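Local coordinates for secreted effector protein SifA (Salmonella typhimurium, PDB 3CXB) that acts inside the host cell, where it interacts with PLEKHM2 (SKIP) and is required for endosomal tubulation and the formation of Salmonella-induced filaments, at residues Val156-Pro161 and Val298-Phe303; Ala78-Arg83 and Met101-Glu106; Glu57-Arg62 and Phe129-Arg134; Lys139-Met144 and Gln284-Glu289. All blocks are in the same frame, centred on the assembly; numbering follows the deposited sequence.

Contact 1: Val156-Pro161 and Val298-Phe303; sequences VDYPLP and VFHAIF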
loop_
_atom_site.group_PDB
_atom_site.type_symbol
_atom_site.label_atom_id
_atom_site.label_comp_id
_atom_site.label_asym_id
_atom_site.label_seq_id
_atom_site.Cartn_x
_atom_site.Cartn_y
_atom_site.Cartn_z
ATOM N N VAL A 156 5.484 11.191 2.257
ATOM C CA VAL A 156 4.191 10.580 1.987
ATOM C C VAL A 156 3.465 10.323 3.315
ATOM O O VAL A 156 2.281 9.967 3.330
ATOM C CB VAL A 156 4.363 9.244 1.278
ATOM C CG1 VAL A 156 4.786 9.459 -0.143
ATOM C CG2 VAL A 156 5.396 8.417 2.013
ATOM N N ASP A 157 4.184 10.539 4.421
ATOM C CA ASP A 157 3.686 10.304 5.779
ATOM C C ASP A 157 3.123 8.890 5.845
ATOM O O ASP A 157 1.967 8.657 6.192
ATOM C CB ASP A 157 2.624 11.316 6.153
ATOM C CG ASP A 157 2.154 11.145 7.565
ATOM O OD1 ASP A 157 2.800 10.395 8.329
ATOM O OD2 ASP A 157 1.137 11.764 7.919
ATOM N N TYR A 158 3.980 7.938 5.508
ATOM C CA TYR A 158 3.598 6.547 5.482
ATOM C C TYR A 158 4.861 5.765 5.192
ATOM O O TYR A 158 5.802 6.308 4.609
ATOM C CB TYR A 158 2.635 6.317 4.329
ATOM C CG TYR A 158 1.775 5.093 4.486
ATOM C CD1 TYR A 158 0.625 5.128 5.277
ATOM C CD2 TYR A 158 2.079 3.914 3.813
ATOM C CE1 TYR A 158 -0.209 4.023 5.388
ATOM C CE2 TYR A 158 1.251 2.798 3.912
ATOM C CZ TYR A 158 0.101 2.859 4.703
ATOM O OH TYR A 158 -0.754 1.774 4.794
ATOM N N PRO A 159 4.924 4.486 5.593
ATOM C CA PRO A 159 6.160 3.772 5.274
ATOM C C PRO A 159 6.152 3.410 3.795
ATOM O O PRO A 159 5.098 3.133 3.218
ATOM C CB PRO A 159 6.104 2.557 6.193
ATOM C CG PRO A 159 4.655 2.350 6.405
ATOM C CD PRO A 159 4.110 3.730 6.556
ATOM N N LEU A 160 7.321 3.447 3.168
ATOM C CA LEU A 160 7.396 3.119 1.752
ATOM C C LEU A 160 8.522 2.127 1.512
ATOM O O LEU A 160 9.492 2.063 2.285
ATOM C CB LEU A 160 7.604 4.397 0.909
ATOM C CG LEU A 160 8.994 5.043 0.735
ATOM C CD1 LEU A 160 9.746 5.059 2.075
ATOM C CD2 LEU A 160 9.815 4.269 -0.285
ATOM N N PRO A 161 8.414 1.344 0.431
ATOM C CA PRO A 161 9.400 0.332 0.048
ATOM C C PRO A 161 10.849 0.833 0.142
ATOM O O PRO A 161 11.321 1.516 -0.760
ATOM C CB PRO A 161 8.997 0.003 -1.391
ATOM C CG PRO A 161 7.546 0.225 -1.380
ATOM C CD PRO A 161 7.407 1.499 -0.628
ATOM N N VAL A 298 4.301 1.675 -3.657
ATOM C CA VAL A 298 4.773 3.053 -3.613
ATOM C C VAL A 298 3.550 3.929 -3.831
ATOM O O VAL A 298 3.285 4.882 -3.083
ATOM C CB VAL A 298 5.784 3.362 -4.743
ATOM C CG1 VAL A 298 6.022 4.846 -4.784
ATOM C CG2 VAL A 298 7.115 2.637 -4.503
ATOM N N PHE A 299 2.805 3.573 -4.868
ATOM C CA PHE A 299 1.606 4.286 -5.229
ATOM C C PHE A 299 0.645 4.298 -4.047
ATOM O O PHE A 299 0.105 5.355 -3.686
ATOM C CB PHE A 299 0.958 3.619 -6.444
ATOM C CG PHE A 299 -0.330 4.257 -6.865
ATOM C CD1 PHE A 299 -1.467 4.157 -6.067
ATOM C CD2 PHE A 299 -0.404 4.982 -8.053
ATOM C CE1 PHE A 299 -2.658 4.768 -6.441
ATOM C CE2 PHE A 299 -1.589 5.601 -8.446
ATOM C CZ PHE A 299 -2.722 5.497 -7.639
ATOM N N HIS A 300 0.440 3.128 -3.439
ATOM C CA HIS A 300 -0.474 3.041 -2.296
ATOM C C HIS A 300 0.019 3.868 -1.133
ATOM O O HIS A 300 -0.777 4.385 -0.354
ATOM C CB HIS A 300 -0.675 1.591 -1.831
ATOM C CG HIS A 300 -1.397 1.478 -0.525
ATOM N ND1 HIS A 300 -0.742 1.506 0.687
ATOM C CD2 HIS A 300 -2.719 1.377 -0.237
ATOM C CE1 HIS A 300 -1.627 1.428 1.666
ATOM N NE2 HIS A 300 -2.835 1.348 1.133
ATOM N N ALA A 301 1.338 3.981 -1.022
ATOM C CA ALA A 301 1.964 4.758 0.038
ATOM C C ALA A 301 1.592 6.226 -0.148
ATOM O O ALA A 301 1.316 6.948 0.821
ATOM C CB ALA A 301 3.463 4.584 -0.036
ATOM N N ILE A 302 1.556 6.657 -1.408
ATOM C CA ILE A 302 1.247 8.054 -1.720
ATOM C C ILE A 302 -0.227 8.406 -1.689
ATOM O O ILE A 302 -0.641 9.279 -0.931
ATOM C CB ILE A 302 1.804 8.457 -3.110
ATOM C CG1 ILE A 302 3.330 8.387 -3.091
ATOM C CG2 ILE A 302 1.335 9.867 -3.485
ATOM C CD1 ILE A 302 3.912 8.339 -4.464
ATOM N N PHE A 303 -1.020 7.725 -2.501
ATOM C CA PHE A 303 -2.443 8.032 -2.569
ATOM C C PHE A 303 -3.313 7.306 -1.560
ATOM O O PHE A 303 -4.501 7.631 -1.409
ATOM C CB PHE A 303 -2.969 7.760 -3.987
ATOM C CG PHE A 303 -2.128 8.379 -5.068
ATOM C CD1 PHE A 303 -0.967 7.747 -5.500
ATOM C CD2 PHE A 303 -2.441 9.634 -5.579
ATOM C CE1 PHE A 303 -0.134 8.347 -6.420
ATOM C CE2 PHE A 303 -1.614 10.241 -6.502
ATOM C CZ PHE A 303 -0.451 9.599 -6.919
#
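Tyr-158 lies against Ala-301 and His-300 where strand 158-167 of the three-stranded antiparallel sheet packs on the end of helix 283-303. The strand starts at a G1 beta bulge, in which Asp-157 and Tyr-158 both face Ser-153, and the two segment axes run nearly antiparallel (162°), 7.8 Å apart at closest. Tyr-158 holds CG opposite its backbone N (chi1 -158°), which sends the ring across the flank of the helix, from Ala-301 to His-300. Its CB is 3.8 Å from Ala-301 O, and CD2 comes 3.9 Å from Ala-301 CA. One step further out, CE2 meets His-300 CE1 at 3.9 Å. The two rings meet obliquely, their planes 70° apart, and Tyr-158 OH arrives at the imidazole edge, in its plane, 3.3 Å from His-300 CE1. The polar ends of both rings are held by helix 62-75: Tyr-158 OH bonds to Thr-66 and His-300 NE2 to Glu-67, so this helix covers the outer end of the pair. Apolar contacts flank it: in the strand Pro-161 CG rests 4.0 Å from Val-298 CG2, and before the bulge Val-156 CG1 meets Ile-302 CG1 at 3.5 Å.

Contact 2: Ala78-Arg83 and Met101-Glu106; sequences ASQRDR and MDQNEE
Arg-83 meets Met-101 through the main chain and Asp-102 through its guanidinium, and these two hydrogen bonds carry the contact. In the first, Met-101 N donates to Arg-83 O over 3.0 Å. In the second, Arg-83 NH2 reaches Asp-102 O, also at 3.0 Å, but the line is bent (139°) and the donor is tilted from the carbonyl plane. The arginine chain folds back at chi2 and chi3, which brings its end across to the turn. Ionic contacts act on the same group. Asp-82 OD1, on the arginine's own side, takes both Arg-83 NE at 2.6 Å and NH1 at 2.7 Å. This side-on grip places both nitrogens on a single oxygen and, with NH2 engaged across the contact, should limit rotation of the guanidinium. Glu-105 adds a more distant opposite charge, its OE2 5.3 Å from Arg-83 NH2. Van der Waals contact is slight: Met-101 CB lies 4.1 Å from Arg-83 NH2, and Phe-37 touches the side chains of Gln-80 and Arg-83. The main-chain bond lies at the start of the pairing between antiparallel strands 84-87 and 96-101, and the arginine reaches a type I beta turn, Asp-102 to Glu-105, in the connection of the beta hairpin formed by strands 96-101 and 108-114.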
loop_
_atom_site.group_PDB
_atom_site.type_symbol
_atom_site.label_atom_id
_atom_site.label_comp_id
_atom_site.label_asym_id
_atom_site.label_seq_id
_atom_site.Cartn_x
_atom_site.Cartn_y
_atom_site.Cartn_z
ATOM N N ALA A 78 -3.307 17.919 15.661
ATOM C CA ALA A 78 -1.864 18.105 15.481
ATOM C C ALA A 78 -1.096 18.077 16.802
ATOM O O ALA A 78 0.044 17.632 16.858
ATOM C CB ALA A 78 -1.598 19.417 14.751
ATOM N N SER A 79 -1.727 18.562 17.861
ATOM C CA SER A 79 -1.096 18.580 19.174
ATOM C C SER A 79 -0.614 17.180 19.535
ATOM O O SER A 79 0.520 16.998 19.967
ATOM C CB SER A 79 -2.090 19.049 20.247
ATOM O OG SER A 79 -2.736 20.257 19.887
ATOM N N GLN A 80 -1.481 16.190 19.334
ATOM C CA GLN A 80 -1.153 14.809 19.671
ATOM C C GLN A 80 -0.534 13.952 18.560
ATOM O O GLN A 80 -0.219 12.792 18.792
ATOM C CB GLN A 80 -2.403 14.105 20.200
ATOM C CG GLN A 80 -3.176 14.920 21.211
ATOM C CD GLN A 80 -2.268 15.682 22.150
ATOM O OE1 GLN A 80 -1.359 15.113 22.743
ATOM N NE2 GLN A 80 -2.512 16.981 22.288
ATOM N N ARG A 81 -0.349 14.501 17.365
ATOM C CA ARG A 81 0.221 13.700 16.291
ATOM C C ARG A 81 1.660 13.243 16.512
ATOM O O ARG A 81 2.089 12.237 15.940
ATOM C CB ARG A 81 0.086 14.422 14.948
ATOM C CG ARG A 81 -1.347 14.434 14.451
ATOM C CD ARG A 81 -1.512 15.058 13.066
ATOM N NE ARG A 81 -2.931 15.213 12.725
ATOM C CZ ARG A 81 -3.392 15.729 11.589
ATOM N NH1 ARG A 81 -2.556 16.158 10.652
ATOM N NH2 ARG A 81 -4.699 15.813 11.386
ATOM N N ASP A 82 2.426 13.961 17.326
ATOM C CA ASP A 82 3.789 13.498 17.560
ATOM C C ASP A 82 3.722 12.277 18.466
ATOM O O ASP A 82 4.738 11.661 18.768
ATOM C CB ASP A 82 4.687 14.595 18.168
ATOM C CG ASP A 82 4.133 15.176 19.448
ATOM O OD1 ASP A 82 3.599 14.405 20.264
ATOM O OD2 ASP A 82 4.249 16.410 19.640
ATOM N N ARG A 83 2.512 11.924 18.889
ATOM C CA ARG A 83 2.324 10.754 19.734
ATOM C C ARG A 83 2.316 9.476 18.898
ATOM O O ARG A 83 2.355 8.383 19.450
ATOM C CB ARG A 83 1.002 10.822 20.508
ATOM C CG ARG A 83 0.912 11.866 21.608
ATOM C CD ARG A 83 2.091 11.793 22.551
ATOM N NE ARG A 83 3.191 12.621 22.068
ATOM C CZ ARG A 83 4.448 12.525 22.485
ATOM N NH1 ARG A 83 5.375 13.335 21.986
ATOM N NH2 ARG A 83 4.784 11.608 23.384
ATOM N N MET A 101 2.430 6.582 21.801
ATOM C CA MET A 101 2.997 6.806 23.138
ATOM C C MET A 101 2.066 7.597 24.039
ATOM O O MET A 101 0.958 7.936 23.649
ATOM C CB MET A 101 4.319 7.564 23.035
ATOM C CG MET A 101 5.372 6.879 22.203
ATOM S SD MET A 101 5.854 5.320 22.913
ATOM C CE MET A 101 4.725 4.234 22.036
ATOM N N ASP A 102 2.524 7.898 25.248
ATOM C CA ASP A 102 1.718 8.671 26.186
ATOM C C ASP A 102 2.287 10.085 26.208
ATOM O O ASP A 102 3.336 10.338 25.621
ATOM C CB ASP A 102 1.787 8.063 27.592
ATOM C CG ASP A 102 0.607 8.472 28.469
ATOM O OD1 ASP A 102 0.337 9.687 28.603
ATOM O OD2 ASP A 102 -0.057 7.574 29.032
ATOM N N GLN A 103 1.598 11.002 26.882
ATOM C CA GLN A 103 2.049 12.390 26.971
ATOM C C GLN A 103 3.529 12.502 27.328
ATOM O O GLN A 103 4.350 12.903 26.502
ATOM C CB GLN A 103 1.219 13.151 28.008
ATOM C CG GLN A 103 -0.223 13.404 27.593
ATOM C CD GLN A 103 -0.332 14.317 26.384
ATOM O OE1 GLN A 103 0.186 14.008 25.309
ATOM N NE2 GLN A 103 -1.009 15.447 26.553
ATOM N N ASN A 104 3.864 12.154 28.564
ATOM C CA ASN A 104 5.245 12.224 29.019
ATOM C C ASN A 104 6.034 11.071 28.413
ATOM O O ASN A 104 7.021 10.617 28.987
ATOM C CB ASN A 104 5.308 12.152 30.551
ATOM C CG ASN A 104 4.577 13.305 31.227
ATOM O OD1 ASN A 104 4.942 14.469 31.061
ATOM N ND2 ASN A 104 3.540 12.983 31.995
ATOM N N GLU A 105 5.587 10.601 27.253
ATOM C CA GLU A 105 6.246 9.499 26.568
ATOM C C GLU A 105 6.471 8.349 27.545
ATOM O O GLU A 105 7.410 7.565 27.406
ATOM C CB GLU A 105 7.579 9.966 25.998
ATOM C CG GLU A 105 8.228 8.953 25.089
ATOM C CD GLU A 105 9.574 9.411 24.583
ATOM O OE1 GLU A 105 10.483 9.625 25.419
ATOM O OE2 GLU A 105 9.719 9.557 23.348
ATOM N N GLU A 106 5.591 8.262 28.535
ATOM C CA GLU A 106 5.671 7.226 29.558
ATOM C C GLU A 106 5.159 5.887 29.029
ATOM O O GLU A 106 3.967 5.587 29.125
ATOM C CB GLU A 106 4.850 7.641 30.787
ATOM C CG GLU A 106 5.062 6.765 32.020
ATOM C CD GLU A 106 6.445 6.930 32.628
ATOM O OE1 GLU A 106 6.782 8.062 33.035
ATOM O OE2 GLU A 106 7.192 5.930 32.699
#

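Contact 3: Glu57-Arg62 and Phe129-Arg134; sequences ERAPTR and FLMKDR
Edge strand 126-132 of the five-stranded antiparallel sheet, with Asp-133 just after it, is joined to the start of helix 62-75 by an Arg-62 to Asp-133 salt bridge and by apolar contacts of Ala-59 and Pro-60 in the loop before that helix. The salt bridge is side-on and two-pronged. Arg-62 NE donates to Asp-133 OD2 at 2.7 Å, on the syn side and slightly out of the carboxylate plane, while NH2 donates to the syn lone pair of OD1 at 2.8 Å along a nearly straight line (167°). Guanidinium and carboxylate are almost coplanar, 15° apart. Asp-133 holds its CG between its backbone N and carbonyl carbon (chi1 58°), presenting both oxygens to the arginine. Arg-62 NH1 bonds to Asn-115 O, a further partner that should help fix the guanidinium's rotation. The carboxylate sits beside the first turn of the helix, where the positive N-terminal end would probably help stabilise its negative charge. At the strand's earlier residues the contact turns apolar: Ala-59 CB lies over one face of the Phe-129 ring, a CH-pi contact 4.2 Å from the centroid, and also meets Met-131 CG at 3.9 Å. Pro-60 CD touches Phe-129 CZ at 4.1 Å. A water links the Arg-62 main chain to the Asp-133 carboxylate, accepting from Arg-62 N at 3.2 Å and donating to Asp-133 OD2 at 2.7 Å.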
loop_
_atom_site.group_PDB
_atom_site.type_symbol
_atom_site.label_atom_id
_atom_site.label_comp_id
_atom_site.label_asym_id
_atom_site.label_seq_id
_atom_site.Cartn_x
_atom_site.Cartn_y
_atom_site.Cartn_z
ATOM N N GLU A 57 -14.155 -9.690 14.339
ATOM C CA GLU A 57 -14.212 -11.144 14.204
ATOM C C GLU A 57 -12.843 -11.724 13.885
ATOM O O GLU A 57 -12.562 -12.889 14.179
ATOM C CB GLU A 57 -15.223 -11.556 13.127
ATOM C CG GLU A 57 -15.736 -12.993 13.298
ATOM C CD GLU A 57 -16.679 -13.442 12.189
ATOM O OE1 GLU A 57 -17.322 -14.500 12.351
ATOM O OE2 GLU A 57 -16.774 -12.747 11.156
ATOM N N ARG A 58 -11.991 -10.907 13.280
ATOM C CA ARG A 58 -10.652 -11.351 12.957
ATOM C C ARG A 58 -9.665 -10.207 12.800
ATOM O O ARG A 58 -10.039 -9.055 12.616
ATOM C CB ARG A 58 -10.655 -12.239 11.703
ATOM C CG ARG A 58 -11.016 -11.592 10.387
ATOM C CD ARG A 58 -11.086 -12.682 9.331
ATOM N NE ARG A 58 -11.207 -12.148 7.980
ATOM C CZ ARG A 58 -11.285 -12.905 6.892
ATOM N NH1 ARG A 58 -11.392 -12.343 5.693
ATOM N NH2 ARG A 58 -11.256 -14.227 7.007
ATOM N N ALA A 59 -8.390 -10.550 12.908
ATOM C CA ALA A 59 -7.322 -9.582 12.802
ATOM C C ALA A 59 -7.176 -9.053 11.385
ATOM O O ALA A 59 -7.426 -9.754 10.405
ATOM C CB ALA A 59 -6.021 -10.209 13.259
ATOM N N PRO A 60 -6.742 -7.803 11.264
ATOM C CA PRO A 60 -6.551 -7.169 9.963
ATOM C C PRO A 60 -5.292 -7.669 9.272
ATOM O O PRO A 60 -4.412 -8.263 9.898
ATOM C CB PRO A 60 -6.410 -5.706 10.324
ATOM C CG PRO A 60 -5.577 -5.806 11.622
ATOM C CD PRO A 60 -6.301 -6.924 12.362
ATOM N N THR A 61 -5.220 -7.402 7.978
ATOM C CA THR A 61 -4.071 -7.767 7.174
ATOM C C THR A 61 -2.972 -6.840 7.647
ATOM O O THR A 61 -3.262 -5.823 8.288
ATOM C CB THR A 61 -4.361 -7.486 5.703
ATOM O OG1 THR A 61 -5.483 -8.284 5.305
ATOM C CG2 THR A 61 -3.149 -7.835 4.825
ATOM N N ARG A 62 -1.715 -7.152 7.375
ATOM C CA ARG A 62 -0.702 -6.214 7.828
ATOM C C ARG A 62 -0.880 -4.889 7.076
ATOM O O ARG A 62 -0.801 -3.809 7.672
ATOM C CB ARG A 62 0.719 -6.760 7.632
ATOM C CG ARG A 62 1.208 -6.869 6.214
ATOM C CD ARG A 62 2.729 -6.980 6.204
ATOM N NE ARG A 62 3.207 -8.271 6.693
ATOM C CZ ARG A 62 4.417 -8.485 7.203
ATOM N NH1 ARG A 62 5.290 -7.489 7.307
ATOM N NH2 ARG A 62 4.758 -9.708 7.598
ATOM N N PHE A 129 -2.140 -10.059 19.489
ATOM C CA PHE A 129 -2.085 -11.014 18.392
ATOM C C PHE A 129 -0.782 -11.043 17.633
ATOM O O PHE A 129 -0.073 -10.044 17.543
ATOM C CB PHE A 129 -3.245 -10.809 17.396
ATOM C CG PHE A 129 -3.178 -9.542 16.594
ATOM C CD1 PHE A 129 -4.214 -8.607 16.679
ATOM C CD2 PHE A 129 -2.124 -9.293 15.714
ATOM C CE1 PHE A 129 -4.206 -7.441 15.904
ATOM C CE2 PHE A 129 -2.107 -8.131 14.934
ATOM C CZ PHE A 129 -3.155 -7.202 15.033
ATOM N N LEU A 130 -0.465 -12.216 17.106
ATOM C CA LEU A 130 0.712 -12.390 16.297
ATOM C C LEU A 130 0.170 -13.188 15.123
ATOM O O LEU A 130 -0.275 -14.322 15.282
ATOM C CB LEU A 130 1.772 -13.166 17.058
ATOM C CG LEU A 130 3.132 -13.085 16.357
ATOM C CD1 LEU A 130 4.202 -13.486 17.338
ATOM C CD2 LEU A 130 3.172 -14.001 15.135
ATOM N N MET A 131 0.161 -12.566 13.949
ATOM C CA MET A 131 -0.343 -13.215 12.746
ATOM C C MET A 131 0.819 -13.571 11.834
ATOM O O MET A 131 1.913 -13.000 11.934
ATOM C CB MET A 131 -1.311 -12.280 12.005
ATOM C CG MET A 131 -2.511 -11.847 12.814
ATOM S SD MET A 131 -3.534 -13.262 13.242
ATOM C CE MET A 131 -4.245 -13.687 11.594
ATOM N N LYS A 132 0.602 -14.529 10.952
ATOM C CA LYS A 132 1.649 -14.895 10.030
ATOM C C LYS A 132 1.089 -14.818 8.636
ATOM O O LYS A 132 0.191 -15.569 8.298
ATOM C CB LYS A 132 2.146 -16.306 10.302
ATOM C CG LYS A 132 2.964 -16.856 9.156
ATOM C CD LYS A 132 3.813 -18.030 9.567
ATOM C CE LYS A 132 4.932 -17.594 10.489
ATOM N NZ LYS A 132 5.946 -18.696 10.650
ATOM N N ASP A 133 1.592 -13.900 7.826
ATOM C CA ASP A 133 1.097 -13.801 6.466
ATOM C C ASP A 133 2.169 -14.319 5.527
ATOM O O ASP A 133 3.215 -14.781 5.965
ATOM C CB ASP A 133 0.671 -12.364 6.142
ATOM C CG ASP A 133 1.785 -11.356 6.308
ATOM O OD1 ASP A 133 2.746 -11.642 7.048
ATOM O OD2 ASP A 133 1.682 -10.261 5.701
ATOM N N ARG A 134 1.925 -14.274 4.233
ATOM C CA ARG A 134 2.926 -14.811 3.339
ATOM C C ARG A 134 3.466 -13.799 2.367
ATOM O O ARG A 134 3.110 -13.793 1.196
ATOM C CB ARG A 134 2.360 -16.041 2.616
ATOM C CG ARG A 134 2.183 -17.223 3.583
ATOM C CD ARG A 134 1.443 -18.405 2.985
ATOM N NE ARG A 134 1.128 -19.394 4.017
ATOM C CZ ARG A 134 0.449 -20.518 3.805
ATOM N NH1 ARG A 134 0.215 -21.353 4.811
ATOM N NH2 ARG A 134 0.002 -20.811 2.589
HETATM O O HOH W 1 -0.988 -9.874 5.804
#

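Contact 4: Lys139-Met144 and Gln284-Glu289; sequences KSHPQM and QSMLAE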
loop_
_atom_site.group_PDB
_atom_site.type_symbol
_atom_site.label_atom_id
_atom_site.label_comp_id
_atom_site.label_asym_id
_atom_site.label_seq_id
_atom_site.Cartn_x
_atom_site.Cartn_y
_atom_site.Cartn_z
ATOM N N LYS A 139 4.684 -14.432 -6.168
ATOM C CA LYS A 139 3.807 -15.552 -5.890
ATOM C C LYS A 139 3.723 -16.524 -7.061
ATOM O O LYS A 139 3.765 -17.733 -6.870
ATOM C CB LYS A 139 2.417 -15.029 -5.523
ATOM C CG LYS A 139 1.832 -15.666 -4.266
ATOM C CD LYS A 139 2.642 -15.333 -3.033
ATOM C CE LYS A 139 2.097 -16.072 -1.837
ATOM N NZ LYS A 139 2.842 -15.776 -0.590
ATOM N N SER A 140 3.622 -15.989 -8.273
ATOM C CA SER A 140 3.532 -16.812 -9.471
ATOM C C SER A 140 4.824 -17.563 -9.787
ATOM O O SER A 140 4.903 -18.268 -10.789
ATOM C CB SER A 140 3.140 -15.949 -10.667
ATOM O OG SER A 140 4.048 -14.876 -10.843
ATOM N N HIS A 141 5.839 -17.401 -8.946
ATOM C CA HIS A 141 7.104 -18.091 -9.150
ATOM C C HIS A 141 7.405 -18.938 -7.930
ATOM O O HIS A 141 7.694 -18.421 -6.852
ATOM C CB HIS A 141 8.233 -17.095 -9.386
ATOM C CG HIS A 141 8.049 -16.268 -10.617
ATOM N ND1 HIS A 141 7.920 -16.823 -11.872
ATOM C CD2 HIS A 141 7.954 -14.927 -10.787
ATOM C CE1 HIS A 141 7.754 -15.860 -12.762
ATOM N NE2 HIS A 141 7.770 -14.701 -12.129
ATOM N N PRO A 142 7.331 -20.266 -8.092
ATOM C CA PRO A 142 7.575 -21.269 -7.055
ATOM C C PRO A 142 9.001 -21.286 -6.513
ATOM O O PRO A 142 9.217 -21.112 -5.314
ATOM C CB PRO A 142 7.210 -22.572 -7.754
ATOM C CG PRO A 142 7.606 -22.301 -9.176
ATOM C CD PRO A 142 7.036 -20.917 -9.381
ATOM N N GLN A 143 9.970 -21.499 -7.394
ATOM C CA GLN A 143 11.366 -21.552 -6.985
ATOM C C GLN A 143 11.979 -20.175 -6.805
ATOM O O GLN A 143 13.150 -19.965 -7.119
ATOM C CB GLN A 143 12.180 -22.346 -8.008
ATOM C CG GLN A 143 12.102 -23.856 -7.836
ATOM C CD GLN A 143 13.365 -24.436 -7.220
ATOM O OE1 GLN A 143 13.811 -24.000 -6.159
ATOM N NE2 GLN A 143 13.948 -25.426 -7.890
ATOM N N MET A 144 11.193 -19.235 -6.293
ATOM C CA MET A 144 11.701 -17.887 -6.091
ATOM C C MET A 144 10.900 -17.113 -5.054
ATOM O O MET A 144 9.669 -17.107 -5.088
ATOM C CB MET A 144 11.690 -17.124 -7.418
ATOM C CG MET A 144 12.257 -15.725 -7.329
ATOM S SD MET A 144 13.997 -15.730 -6.866
ATOM C CE MET A 144 14.783 -15.596 -8.488
ATOM N N GLN A 284 11.817 -11.186 -18.469
ATOM C CA GLN A 284 10.700 -10.327 -18.927
ATOM C C GLN A 284 9.413 -10.428 -18.050
ATOM O O GLN A 284 8.573 -9.499 -17.978
ATOM C CB GLN A 284 10.319 -10.631 -20.391
ATOM C CG GLN A 284 9.768 -12.051 -20.653
ATOM C CD GLN A 284 10.818 -13.162 -20.482
ATOM O OE1 GLN A 284 11.313 -13.412 -19.379
ATOM N NE2 GLN A 284 11.156 -13.829 -21.583
ATOM N N SER A 285 9.249 -11.576 -17.404
ATOM C CA SER A 285 8.092 -11.816 -16.547
ATOM C C SER A 285 8.363 -11.518 -15.076
ATOM O O SER A 285 7.542 -10.907 -14.392
ATOM C CB SER A 285 7.630 -13.266 -16.682
ATOM O OG SER A 285 7.328 -13.573 -18.029
ATOM N N MET A 286 9.512 -11.959 -14.585
ATOM C CA MET A 286 9.859 -11.743 -13.191
ATOM C C MET A 286 10.203 -10.284 -12.898
ATOM O O MET A 286 9.790 -9.739 -11.875
ATOM C CB MET A 286 11.031 -12.642 -12.803
ATOM C CG MET A 286 11.272 -12.724 -11.311
ATOM S SD MET A 286 12.606 -13.849 -10.863
ATOM C CE MET A 286 13.778 -12.708 -10.141
ATOM N N LEU A 287 10.962 -9.655 -13.790
ATOM C CA LEU A 287 11.345 -8.256 -13.621
ATOM C C LEU A 287 10.133 -7.339 -13.775
ATOM O O LEU A 287 10.072 -6.269 -13.171
ATOM C CB LEU A 287 12.429 -7.882 -14.640
ATOM C CG LEU A 287 12.732 -6.424 -15.023
ATOM C CD1 LEU A 287 11.653 -5.913 -15.962
ATOM C CD2 LEU A 287 12.854 -5.548 -13.785
ATOM N N ALA A 288 9.172 -7.759 -14.589
ATOM C CA ALA A 288 7.965 -6.971 -14.804
ATOM C C ALA A 288 7.041 -7.097 -13.595
ATOM O O ALA A 288 6.255 -6.199 -13.289
ATOM C CB ALA A 288 7.255 -7.443 -16.056
ATOM N N GLU A 289 7.141 -8.224 -12.904
ATOM C CA GLU A 289 6.319 -8.450 -11.736
ATOM C C GLU A 289 6.895 -7.663 -10.569
ATOM O O GLU A 289 6.170 -6.929 -9.897
ATOM C CB GLU A 289 6.269 -9.940 -11.424
ATOM C CG GLU A 289 5.363 -10.292 -10.268
ATOM C CD GLU A 289 4.647 -11.618 -10.474
ATOM O OE1 GLU A 289 4.069 -12.146 -9.497
ATOM O OE2 GLU A 289 4.654 -12.125 -11.617
#
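Met-286 packs closely against Met-144 and His-141, whereas the Ser-140 to Glu-289 side of the contact is polar and more loosely held. In the apolar part the two methionine chains cross at about a right angle: Met-144 CE meets Met-286 CE at 3.5 Å, and Met-144 CG lies 4.0 Å from Met-286 SD. Leu-138 touches both methionines and Pro-168 touches Met-144. His-141 brings one corner of its ring to the helix, with NE2 3.8 Å from Met-286 CA and CD2 4.0 Å from Met-286 CG. Met-286 SD sits off the face of the His-141 ring, 5.1 Å from its centroid, too far for close packing. Here the connection between strands 126-132 and 145-153, which links the two antiparallel sheets, lies on the early turns of helix 283-303. Toward solvent, exposed Ser-140 points its OG at the Glu-289 carboxylate, 2.9 Å from OE2 and 3.0 Å from OE1, a weak interaction. Glu-289 keeps CG opposite its backbone N (chi1 -176°), which carries the chain out from the helix before it bends at chi2 toward the loop. Lys-139 turns from the helix, its NZ bonding to Arg-134 O.

Overall arrangement
Contact 1 is the buried one, about 6 Å from the centre of the chain, and the other three lie on the surface. Contacts 2 and 3 belong to the five-stranded sheet, one at each edge, with centres about 27 Å apart; along the chain contact 2 falls entirely between the two segments of contact 3. Contacts 1 and 4 share helix 283-303 and alternate along the sequence, their centres about 23 Å apart, so one late helix is fastened to two earlier parts of the chain. Contacts 3 and 4 touch through Arg-134 O and Lys-139 NZ, while contacts 2 and 4 lie on opposite sides of the chain's centre. Together they tie sheets to helices in this PLEKHM2-binding protein.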